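Local coordinates for protein GH127 beta-L-arabinofuranoside (Geobacillus stearothermophilus, PDB 4QK0) that probably hydrolyses beta-L-arabinofuranosides, releasing L-arabinose from plant-derived sugars, as a family 127 glycoside hydrolase, at residues Arg453-Gln459 / Leu471-Ser477; Ala478-Leu483 / Tyr515-Gln521; Asn327-Tyr331 / Asp396-Val400. All blocks are in the same frame, centred on the assembly; numbering follows the deposited sequence.

Contact 1 of 3, residues Arg453-Gln459 / Leu471-Ser477; sequences RSVKIMQ and LTVSPES
Lys456 and Ser474 face each other as an antiparallel hydrogen-bonded pair, and their two backbone bonds hold the middle of the strands together. Ser474 N gives its hydrogen to Lys456 O at 2.8 Å, and Lys456 N returns one to Ser474 O at 3.0 Å, the latter donor standing well above the carbonyl plane. Met458, modelled as selenomethionine, and Thr472 repeat the exchange, both donors lying in the carbonyl plane, while their CB atoms sit 4.1 Å apart. At the other end Glu476 N reaches Ser454 O at 2.9 Å, nearly along the C=O axis, just beyond the last strand residue.

Val455, Ile457, Val473, Pro475 and Leu471 supply the buried, largely apolar face, with Gln459 as its polar member. Both methyls of Val455 lie against Pro475: CG2, beside the backbone N, meets Pro475 CB at 4.1 Å, while CG1, opposite that nitrogen (chi1 -176°), also faces Val473 CG1. Trimming Val455 to an alanine removes both methyls and would probably leave a gap beside Pro475 and Val473, under Phe481. Ile457 CG1 takes up the next position, 4.2 Å from Val473 CG1.

Farther out, strand 479-486 lies against this face, with Phe481 on Val455 and Leu483 on Ile457. The Ser454 hydroxyl is hydrogen-bonded to Gln447, and the buried amide of Gln459 is satisfied by Tyr429 and by the backbone of Leu440 and Val442. The whole is a beta hairpin, strands 453-461 and 468-475, inside an antiparallel sheet of the GH127 middle domain, one face largely apolar and the other carrying Lys456, Met458, Thr472 and Ser474.

Contact 2 of 3, residues Ala478-Leu483 / Tyr515-Gln521; sequences AGEFTL and YIRRVWQ
Phe481 and Trp520 form the tight side of this contact, an offset stack of the phenyl ring on the indole's five-membered ring. The centroids lie 4.0 Å apart with the planes at 25°, and Trp520 CD1 sits over the centre of the phenyl face. Phe481 reaches this place because its CG is wedged between the backbone N and the carbonyl carbon (chi1 56°), which turns the ring onto Trp520 of the facing strand. The indole is also fixed by its nitrogen: Trp520 NE1 donates to Phe481 O at 2.8 Å, the acceptor lying in the ring plane. One residue thus offers both its ring and its carbonyl to the tryptophan, while Arg518 CG covers the opposite face of the indole; together these probably fix the indole's rotation. Leu483 CB adds to the packing, 4.0 Å from Trp520 CZ2.

The opposite face of the strand pair is looser and more polar. Glu480 and Arg517 cross at about a right angle, and the salt bridge between Glu480 OE2 and Arg517 NE, at 3.2 Å, rests on a weak, bent hydrogen bond. A firmer tie comes from Arg517 NH1, which gives a hydrogen to Thr482 OG1 at 2.9 Å, exactly in the guanidinium plane. Glu480, Arg517 and Val519 are all exposed on this side.

The chain turns a corner at Arg518, yet backbone bonds join both flanks to strand 479-486: Gly479 pairs with Trp520, and Leu483 with Ile516. Arg518 is anchored by a salt bridge to Asp524. Beneath the aromatic pair lie strands 453-461 and 468-475, Phe481 resting on Val455 and Val473 and Trp520 on Val473 and Pro475, while Ile516 packs on Ile498 of strand 495-498.

Contact 3 of 3, residues Asn327-Tyr331 / Asp396-Val400; sequences NDTAY and DKRHV
Two loops of the GH127 catalytic domain meet here, and a type I beta turn from Lys397 to Val400 presents His399 to the backbone of the facing loop. A hydrogen bond from Val400 N to Lys397 O closes the turn. His399 NE2 points between two carbonyls: it donates to Ala330 O at 3.1 Å and more weakly to Thr329 O at 3.2 Å, both at the edge of the imidazole near its plane. With CG set between the backbone N and the carbonyl carbon (chi1 64°), the ring is directed at the other loop, and the shared hydrogen restricts how it can turn. Val400 CG2 lies over one imidazole face. Tyr331 crosses His399 at a slant, Tyr331 CD1 3.6 Å from His399 CD2, but the rings barely overlap.

Lys397 stretches out fully to place NZ at 3.0 Å from Asp328 OD2, a salt bridge in which the amine meets the oxygen from above the carboxylate plane. Thr329 CG2 packs against Asp396 O at 3.7 Å.

The Tyr331 hydroxyl is hydrogen-bonded to Glu317, and Asp396 makes a salt bridge to Arg394 of its own chain. Arg394 and Thr329 of the second subunit pack on Thr329 and Asp396 respectively. Loop 327-331 runs into helix 334-350 and touches strand 386-387 through Asn327 and Asp328; the facing loop follows that strand in the chain and precedes helix 413-422.

Along the chain contact 3 comes first, then contact 1, then contact 2, each closing before the next opens. Contacts 1 and 2 are close neighbours, their centres 10 Å apart, and both belong to the GH127 middle domain. Strands 468-475 and 479-486 follow each other in the chain but lie in different sheets, and the two contacts meet where Val473 and Pro475 pack on Trp520, so the sheets share an apolar interior. Contact 3 lies in the catalytic domain on the opposite side of the chain's centre, about 48 and 50 Å away between centres. One region thus builds the beta-rich middle domain, the other joins catalytic-domain loops beside the second subunit.

Contact 1 of 3, residues Arg453-Gln459 / Leu471-Ser477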
loop_
_atom_site.group_PDB
_atom_site.type_symbol
_atom_site.label_atom_id
_atom_site.label_comp_id
_atom_site.label_asym_id
_atom_site.label_seq_id
_atom_site.Cartn_x
_atom_site.Cartn_y
_atom_site.Cartn_z
ATOM N N ARG A 453 23.984 -16.891 -49.471
ATOM C CA ARG A 453 23.863 -18.332 -49.564
ATOM C C ARG A 453 22.826 -18.869 -48.581
ATOM O O ARG A 453 22.718 -18.407 -47.423
ATOM C CB ARG A 453 25.221 -18.921 -49.230
ATOM C CG ARG A 453 25.345 -20.446 -49.244
ATOM C CD ARG A 453 26.295 -20.845 -48.149
ATOM N NE ARG A 453 27.233 -19.726 -48.088
ATOM C CZ ARG A 453 27.776 -19.258 -46.989
ATOM N NH1 ARG A 453 28.593 -18.198 -47.023
ATOM N NH2 ARG A 453 27.492 -19.870 -45.865
ATOM N N SER A 454 22.132 -19.900 -49.024
ATOM C CA SER A 454 21.111 -20.514 -48.237
ATOM C C SER A 454 21.641 -21.427 -47.107
ATOM O O SER A 454 22.460 -22.313 -47.352
ATOM C CB SER A 454 20.218 -21.317 -49.151
ATOM O OG SER A 454 19.377 -22.135 -48.382
ATOM N N VAL A 455 21.173 -21.186 -45.868
ATOM C CA VAL A 455 21.657 -21.931 -44.693
ATOM C C VAL A 455 20.513 -22.358 -43.797
ATOM O O VAL A 455 19.656 -21.551 -43.442
ATOM C CB VAL A 455 22.629 -21.106 -43.828
ATOM C CG1 VAL A 455 23.180 -21.947 -42.689
ATOM C CG2 VAL A 455 23.759 -20.575 -44.675
ATOM N N LYS A 456 20.532 -23.626 -43.431
ATOM C CA LYS A 456 19.544 -24.202 -42.583
ATOM C C LYS A 456 20.181 -24.452 -41.200
ATOM O O LYS A 456 21.238 -25.080 -41.067
ATOM C CB LYS A 456 19.032 -25.490 -43.207
ATOM C CG LYS A 456 17.615 -25.839 -42.827
ATOM C CD LYS A 456 17.596 -26.747 -41.615
ATOM C CE LYS A 456 16.176 -27.091 -41.163
ATOM N NZ LYS A 456 15.662 -28.373 -41.732
ATOM N N ILE A 457 19.506 -23.964 -40.167
ATOM C CA ILE A 457 19.945 -24.178 -38.782
ATOM C C ILE A 457 18.844 -24.786 -37.928
ATOM O O ILE A 457 17.709 -24.355 -37.990
ATOM C CB ILE A 457 20.471 -22.879 -38.207
ATOM C CG1 ILE A 457 21.803 -22.616 -38.871
ATOM C CG2 ILE A 457 20.671 -23.003 -36.694
ATOM C CD1 ILE A 457 22.312 -21.234 -38.710
HETATM N N MSE A 458 19.180 -25.845 -37.212
HETATM C CA MSE A 458 18.240 -26.589 -36.386
HETATM C C MSE A 458 18.729 -26.486 -34.961
HETATM O O MSE A 458 19.931 -26.671 -34.710
HETATM C CB MSE A 458 18.324 -28.048 -36.793
HETATM C CG MSE A 458 17.006 -28.731 -37.087
HETATM SE SE MSE A 458 17.279 -30.340 -38.136
HETATM C CE MSE A 458 18.450 -29.649 -39.574
ATOM N N GLN A 459 17.814 -26.192 -34.027
ATOM C CA GLN A 459 18.084 -26.284 -32.564
ATOM C C GLN A 459 17.297 -27.418 -31.964
ATOM O O GLN A 459 16.076 -27.424 -32.099
ATOM C CB GLN A 459 17.558 -25.070 -31.838
ATOM C CG GLN A 459 18.499 -23.954 -31.632
ATOM C CD GLN A 459 18.004 -22.960 -30.612
ATOM O OE1 GLN A 459 18.021 -23.226 -29.409
ATOM N NE2 GLN A 459 17.572 -21.825 -31.081
ATOM N N LEU A 471 22.870 -27.639 -31.937
ATOM C CA LEU A 471 22.660 -26.864 -33.169
ATOM C C LEU A 471 23.308 -27.575 -34.346
ATOM O O LEU A 471 24.501 -27.851 -34.331
ATOM C CB LEU A 471 23.335 -25.503 -33.091
ATOM C CG LEU A 471 22.809 -24.516 -32.098
ATOM C CD1 LEU A 471 23.765 -23.352 -31.983
ATOM C CD2 LEU A 471 21.487 -23.989 -32.571
ATOM N N THR A 472 22.510 -27.859 -35.343
ATOM C CA THR A 472 22.986 -28.431 -36.576
ATOM C C THR A 472 22.968 -27.345 -37.622
ATOM O O THR A 472 21.969 -26.659 -37.814
ATOM C CB THR A 472 22.129 -29.613 -37.029
ATOM O OG1 THR A 472 22.064 -30.552 -35.958
ATOM C CG2 THR A 472 22.789 -30.309 -38.209
ATOM N N VAL A 473 24.126 -27.135 -38.224
ATOM C CA VAL A 473 24.310 -26.069 -39.171
ATOM C C VAL A 473 24.528 -26.695 -40.529
ATOM O O VAL A 473 25.553 -27.349 -40.747
ATOM C CB VAL A 473 25.525 -25.181 -38.787
ATOM C CG1 VAL A 473 25.695 -24.041 -39.787
ATOM C CG2 VAL A 473 25.342 -24.611 -37.377
ATOM N N SER A 474 23.629 -26.422 -41.467
ATOM C CA SER A 474 23.746 -26.964 -42.818
ATOM C C SER A 474 23.660 -25.939 -43.921
ATOM O O SER A 474 22.593 -25.594 -44.353
ATOM C CB SER A 474 22.649 -27.966 -43.005
ATOM O OG SER A 474 22.798 -28.889 -41.968
ATOM N N PRO A 475 24.805 -25.425 -44.381
ATOM C CA PRO A 475 24.777 -24.524 -45.525
ATOM C C PRO A 475 24.583 -25.321 -46.822
ATOM O O PRO A 475 24.957 -26.489 -46.895
ATOM C CB PRO A 475 26.128 -23.822 -45.468
ATOM C CG PRO A 475 26.987 -24.619 -44.587
ATOM C CD PRO A 475 26.164 -25.656 -43.879
ATOM N N GLU A 476 23.944 -24.709 -47.812
ATOM C CA GLU A 476 23.710 -25.368 -49.103
ATOM C C GLU A 476 25.060 -25.829 -49.703
ATOM O O GLU A 476 25.223 -26.978 -50.057
ATOM C CB GLU A 476 23.002 -24.439 -50.059
ATOM C CG GLU A 476 22.076 -25.174 -51.011
ATOM C CD GLU A 476 21.712 -24.353 -52.255
ATOM O OE1 GLU A 476 21.674 -23.089 -52.174
ATOM O OE2 GLU A 476 21.460 -24.987 -53.317
ATOM N N SER A 477 26.048 -24.951 -49.717
ATOM C CA SER A 477 27.434 -25.363 -49.915
ATOM C C SER A 477 28.333 -24.736 -48.841
ATOM O O SER A 477 28.015 -23.696 -48.264
ATOM C CB SER A 477 27.905 -24.930 -51.318
ATOM O OG SER A 477 27.883 -23.502 -51.390
#

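Contact 2 of 3, residues Ala478-Leu483 / Tyr515-Gln521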
loop_
_atom_site.group_PDB
_atom_site.type_symbol
_atom_site.label_atom_id
_atom_site.label_comp_id
_atom_site.label_asym_id
_atom_site.label_seq_id
_atom_site.Cartn_x
_atom_site.Cartn_y
_atom_site.Cartn_z
ATOM N N ALA A 478 29.501 -25.328 -48.625
ATOM C CA ALA A 478 30.378 -24.885 -47.552
ATOM C C ALA A 478 30.742 -23.416 -47.658
ATOM O O ALA A 478 30.874 -22.890 -48.765
ATOM C CB ALA A 478 31.603 -25.737 -47.496
ATOM N N GLY A 479 30.898 -22.754 -46.499
ATOM C CA GLY A 479 31.208 -21.313 -46.458
ATOM C C GLY A 479 31.459 -20.701 -45.064
ATOM O O GLY A 479 31.009 -21.222 -44.053
ATOM N N GLU A 480 32.242 -19.624 -45.053
ATOM C CA GLU A 480 32.679 -18.963 -43.874
ATOM C C GLU A 480 31.609 -17.949 -43.470
ATOM O O GLU A 480 31.194 -17.131 -44.268
ATOM C CB GLU A 480 34.003 -18.263 -44.124
ATOM C CG GLU A 480 34.657 -17.643 -42.905
ATOM C CD GLU A 480 35.859 -16.776 -43.258
ATOM O OE1 GLU A 480 36.179 -16.623 -44.468
ATOM O OE2 GLU A 480 36.478 -16.235 -42.312
ATOM N N PHE A 481 31.136 -18.064 -42.243
ATOM C CA PHE A 481 30.325 -17.027 -41.650
ATOM C C PHE A 481 30.334 -17.171 -40.119
ATOM O O PHE A 481 30.852 -18.167 -39.549
ATOM C CB PHE A 481 28.895 -17.042 -42.214
ATOM C CG PHE A 481 28.192 -18.366 -42.070
ATOM C CD1 PHE A 481 27.514 -18.705 -40.929
ATOM C CD2 PHE A 481 28.247 -19.298 -43.099
ATOM C CE1 PHE A 481 26.917 -19.959 -40.801
ATOM C CE2 PHE A 481 27.651 -20.561 -42.988
ATOM C CZ PHE A 481 26.985 -20.885 -41.829
ATOM N N THR A 482 29.765 -16.160 -39.470
ATOM C CA THR A 482 29.764 -16.058 -38.017
ATOM C C THR A 482 28.411 -16.420 -37.427
ATOM O O THR A 482 27.356 -16.011 -37.918
ATOM C CB THR A 482 30.156 -14.676 -37.593
ATOM O OG1 THR A 482 31.424 -14.391 -38.161
ATOM C CG2 THR A 482 30.225 -14.602 -36.092
ATOM N N LEU A 483 28.460 -17.307 -36.460
ATOM C CA LEU A 483 27.308 -17.663 -35.637
ATOM C C LEU A 483 27.496 -16.999 -34.294
ATOM O O LEU A 483 28.542 -17.206 -33.645
ATOM C CB LEU A 483 27.288 -19.155 -35.396
ATOM C CG LEU A 483 25.947 -19.791 -35.491
ATOM C CD1 LEU A 483 25.532 -19.712 -36.967
ATOM C CD2 LEU A 483 26.025 -21.221 -34.991
ATOM N N TYR A 515 31.108 -15.323 -30.517
ATOM C CA TYR A 515 31.191 -15.203 -31.961
ATOM C C TYR A 515 32.018 -16.331 -32.552
ATOM O O TYR A 515 33.232 -16.382 -32.392
ATOM C CB TYR A 515 31.789 -13.875 -32.322
ATOM C CG TYR A 515 30.860 -12.747 -32.034
ATOM C CD1 TYR A 515 30.699 -12.267 -30.740
ATOM C CD2 TYR A 515 30.152 -12.114 -33.064
ATOM C CE1 TYR A 515 29.872 -11.189 -30.473
ATOM C CE2 TYR A 515 29.328 -11.054 -32.802
ATOM C CZ TYR A 515 29.192 -10.614 -31.493
ATOM O OH TYR A 515 28.374 -9.572 -31.240
ATOM N N ILE A 516 31.337 -17.271 -33.189
ATOM C CA ILE A 516 31.990 -18.387 -33.823
ATOM C C ILE A 516 32.051 -18.267 -35.356
ATOM O O ILE A 516 31.042 -18.483 -36.072
ATOM C CB ILE A 516 31.299 -19.679 -33.446
ATOM C CG1 ILE A 516 31.218 -19.763 -31.922
ATOM C CG2 ILE A 516 32.076 -20.875 -34.050
ATOM C CD1 ILE A 516 30.549 -21.018 -31.443
ATOM N N ARG A 517 33.244 -17.915 -35.837
ATOM C CA ARG A 517 33.509 -17.677 -37.264
ATOM C C ARG A 517 34.460 -18.761 -37.782
ATOM O O ARG A 517 35.509 -19.001 -37.235
ATOM C CB ARG A 517 34.113 -16.304 -37.507
ATOM C CG ARG A 517 34.226 -15.972 -38.986
ATOM C CD ARG A 517 34.603 -14.519 -39.282
ATOM N NE ARG A 517 34.549 -14.255 -40.727
ATOM C CZ ARG A 517 33.433 -14.058 -41.456
ATOM N NH1 ARG A 517 32.216 -14.041 -40.890
ATOM N NH2 ARG A 517 33.527 -13.848 -42.775
ATOM N N ARG A 518 34.024 -19.456 -38.816
ATOM C CA ARG A 518 34.732 -20.592 -39.377
ATOM C C ARG A 518 34.030 -20.957 -40.692
ATOM O O ARG A 518 32.967 -20.383 -41.044
ATOM C CB ARG A 518 34.675 -21.807 -38.430
ATOM C CG ARG A 518 33.268 -22.378 -38.188
ATOM C CD ARG A 518 33.246 -23.408 -37.071
ATOM N NE ARG A 518 33.965 -24.631 -37.457
ATOM C CZ ARG A 518 33.458 -25.620 -38.195
ATOM N NH1 ARG A 518 32.221 -25.553 -38.659
ATOM N NH2 ARG A 518 34.187 -26.682 -38.468
ATOM N N VAL A 519 34.631 -21.892 -41.419
ATOM C CA VAL A 519 33.999 -22.457 -42.587
ATOM C C VAL A 519 33.052 -23.544 -42.111
ATOM O O VAL A 519 33.504 -24.509 -41.528
ATOM C CB VAL A 519 35.034 -23.115 -43.559
ATOM C CG1 VAL A 519 34.316 -23.850 -44.674
ATOM C CG2 VAL A 519 36.005 -22.092 -44.110
ATOM N N TRP A 520 31.776 -23.398 -42.425
ATOM C CA TRP A 520 30.759 -24.355 -42.037
ATOM C C TRP A 520 30.471 -25.310 -43.191
ATOM O O TRP A 520 30.357 -24.884 -44.319
ATOM C CB TRP A 520 29.455 -23.626 -41.679
ATOM C CG TRP A 520 29.622 -22.687 -40.512
ATOM C CD1 TRP A 520 29.943 -21.387 -40.563
ATOM C CD2 TRP A 520 29.544 -23.020 -39.110
ATOM N NE1 TRP A 520 30.082 -20.864 -39.292
ATOM C CE2 TRP A 520 29.832 -21.850 -38.385
ATOM C CE3 TRP A 520 29.238 -24.188 -38.414
ATOM C CZ2 TRP A 520 29.800 -21.802 -36.998
ATOM C CZ3 TRP A 520 29.227 -24.139 -37.035
ATOM C CH2 TRP A 520 29.517 -22.950 -36.347
ATOM N N GLN A 521 30.362 -26.593 -42.879
ATOM C CA GLN A 521 30.078 -27.674 -43.825
ATOM C C GLN A 521 28.757 -28.285 -43.411
ATOM O O GLN A 521 28.393 -28.298 -42.221
ATOM C CB GLN A 521 31.113 -28.816 -43.689
ATOM C CG GLN A 521 32.605 -28.500 -43.916
ATOM C CD GLN A 521 33.072 -28.529 -45.373
ATOM O OE1 GLN A 521 34.097 -27.927 -45.725
ATOM N NE2 GLN A 521 32.331 -29.217 -46.234
#

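Contact 3 of 3, residues Asn327-Tyr331 / Asp396-Val400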
loop_
_atom_site.group_PDB
_atom_site.type_symbol
_atom_site.label_atom_id
_atom_site.label_comp_id
_atom_site.label_asym_id
_atom_site.label_seq_id
_atom_site.Cartn_x
_atom_site.Cartn_y
_atom_site.Cartn_z
ATOM N N ASN A 327 6.593 -6.249 -3.173
ATOM C CA ASN A 327 6.093 -7.475 -3.766
ATOM C C ASN A 327 4.566 -7.655 -3.702
ATOM O O ASN A 327 3.966 -8.304 -4.581
ATOM C CB ASN A 327 6.813 -8.646 -3.120
ATOM C CG ASN A 327 8.308 -8.648 -3.455
ATOM O OD1 ASN A 327 8.668 -8.573 -4.619
ATOM N ND2 ASN A 327 9.186 -8.719 -2.445
ATOM N N ASP A 328 3.969 -7.088 -2.675
ATOM C CA ASP A 328 2.565 -7.337 -2.334
ATOM C C ASP A 328 1.712 -6.288 -2.967
ATOM O O ASP A 328 0.554 -6.564 -3.317
ATOM C CB ASP A 328 2.345 -7.404 -0.799
ATOM C CG ASP A 328 2.904 -6.177 -0.051
ATOM O OD1 ASP A 328 3.687 -5.385 -0.611
ATOM O OD2 ASP A 328 2.578 -6.025 1.149
ATOM N N THR A 329 2.262 -5.099 -3.192
ATOM C CA THR A 329 1.558 -4.030 -3.843
ATOM C C THR A 329 2.032 -3.739 -5.309
ATOM O O THR A 329 1.568 -2.774 -5.935
ATOM C CB THR A 329 1.718 -2.750 -3.051
ATOM O OG1 THR A 329 3.112 -2.514 -2.807
ATOM C CG2 THR A 329 0.991 -2.861 -1.746
ATOM N N ALA A 330 2.884 -4.592 -5.849
ATOM C CA ALA A 330 3.358 -4.505 -7.237
ATOM C C ALA A 330 2.226 -4.324 -8.189
ATOM O O ALA A 330 1.125 -4.838 -7.949
ATOM C CB ALA A 330 4.077 -5.761 -7.585
ATOM N N TYR A 331 2.471 -3.655 -9.314
ATOM C CA TYR A 331 1.482 -3.680 -10.382
ATOM C C TYR A 331 1.929 -4.669 -11.456
ATOM O O TYR A 331 1.227 -5.653 -11.733
ATOM C CB TYR A 331 1.243 -2.306 -10.905
ATOM C CG TYR A 331 -0.112 -2.179 -11.537
ATOM C CD1 TYR A 331 -1.269 -2.066 -10.772
ATOM C CD2 TYR A 331 -0.246 -2.146 -12.905
ATOM C CE1 TYR A 331 -2.525 -1.944 -11.375
ATOM C CE2 TYR A 331 -1.473 -2.010 -13.507
ATOM C CZ TYR A 331 -2.613 -1.925 -12.748
ATOM O OH TYR A 331 -3.834 -1.744 -13.386
ATOM N N ASP A 396 -5.324 -0.633 -0.717
ATOM C CA ASP A 396 -4.040 -0.546 -1.371
ATOM C C ASP A 396 -3.615 -1.837 -2.025
ATOM O O ASP A 396 -2.519 -1.903 -2.594
ATOM C CB ASP A 396 -2.952 0.049 -0.447
ATOM C CG ASP A 396 -2.603 -0.833 0.765
ATOM O OD1 ASP A 396 -3.019 -1.993 0.776
ATOM O OD2 ASP A 396 -1.885 -0.329 1.703
ATOM N N LYS A 397 -4.460 -2.867 -1.988
ATOM C CA LYS A 397 -4.190 -4.131 -2.691
ATOM C C LYS A 397 -5.325 -4.624 -3.558
ATOM O O LYS A 397 -5.266 -5.717 -4.064
ATOM C CB LYS A 397 -3.805 -5.222 -1.744
ATOM C CG LYS A 397 -2.517 -4.891 -1.035
ATOM C CD LYS A 397 -2.036 -6.002 -0.153
ATOM C CE LYS A 397 -0.927 -5.473 0.745
ATOM N NZ LYS A 397 -0.383 -6.551 1.598
ATOM N N ARG A 398 -6.322 -3.789 -3.790
ATOM C CA ARG A 398 -7.522 -4.227 -4.451
ATOM C C ARG A 398 -7.252 -4.454 -5.927
ATOM O O ARG A 398 -8.003 -5.152 -6.571
ATOM C CB ARG A 398 -8.646 -3.192 -4.289
ATOM C CG ARG A 398 -8.483 -1.909 -5.128
ATOM C CD ARG A 398 -9.506 -0.869 -4.703
ATOM N NE ARG A 398 -9.460 0.364 -5.476
ATOM C CZ ARG A 398 -8.550 1.339 -5.342
ATOM N NH1 ARG A 398 -7.561 1.273 -4.435
ATOM N NH2 ARG A 398 -8.619 2.402 -6.133
ATOM N N HIS A 399 -6.189 -3.870 -6.473
ATOM C CA HIS A 399 -5.732 -4.179 -7.878
ATOM C C HIS A 399 -5.167 -5.577 -7.987
ATOM O O HIS A 399 -5.015 -6.109 -9.063
ATOM C CB HIS A 399 -4.653 -3.180 -8.313
ATOM C CG HIS A 399 -3.406 -3.277 -7.506
ATOM N ND1 HIS A 399 -3.286 -2.729 -6.242
ATOM C CD2 HIS A 399 -2.210 -3.828 -7.787
ATOM C CE1 HIS A 399 -2.062 -2.919 -5.798
ATOM N NE2 HIS A 399 -1.385 -3.591 -6.711
ATOM N N VAL A 400 -4.781 -6.162 -6.877
ATOM C CA VAL A 400 -4.238 -7.507 -6.931
ATOM C C VAL A 400 -5.382 -8.540 -6.864
ATOM O O VAL A 400 -6.042 -8.683 -5.818
ATOM C CB VAL A 400 -3.267 -7.751 -5.789
ATOM C CG1 VAL A 400 -2.780 -9.188 -5.821
ATOM C CG2 VAL A 400 -2.079 -6.804 -5.886
#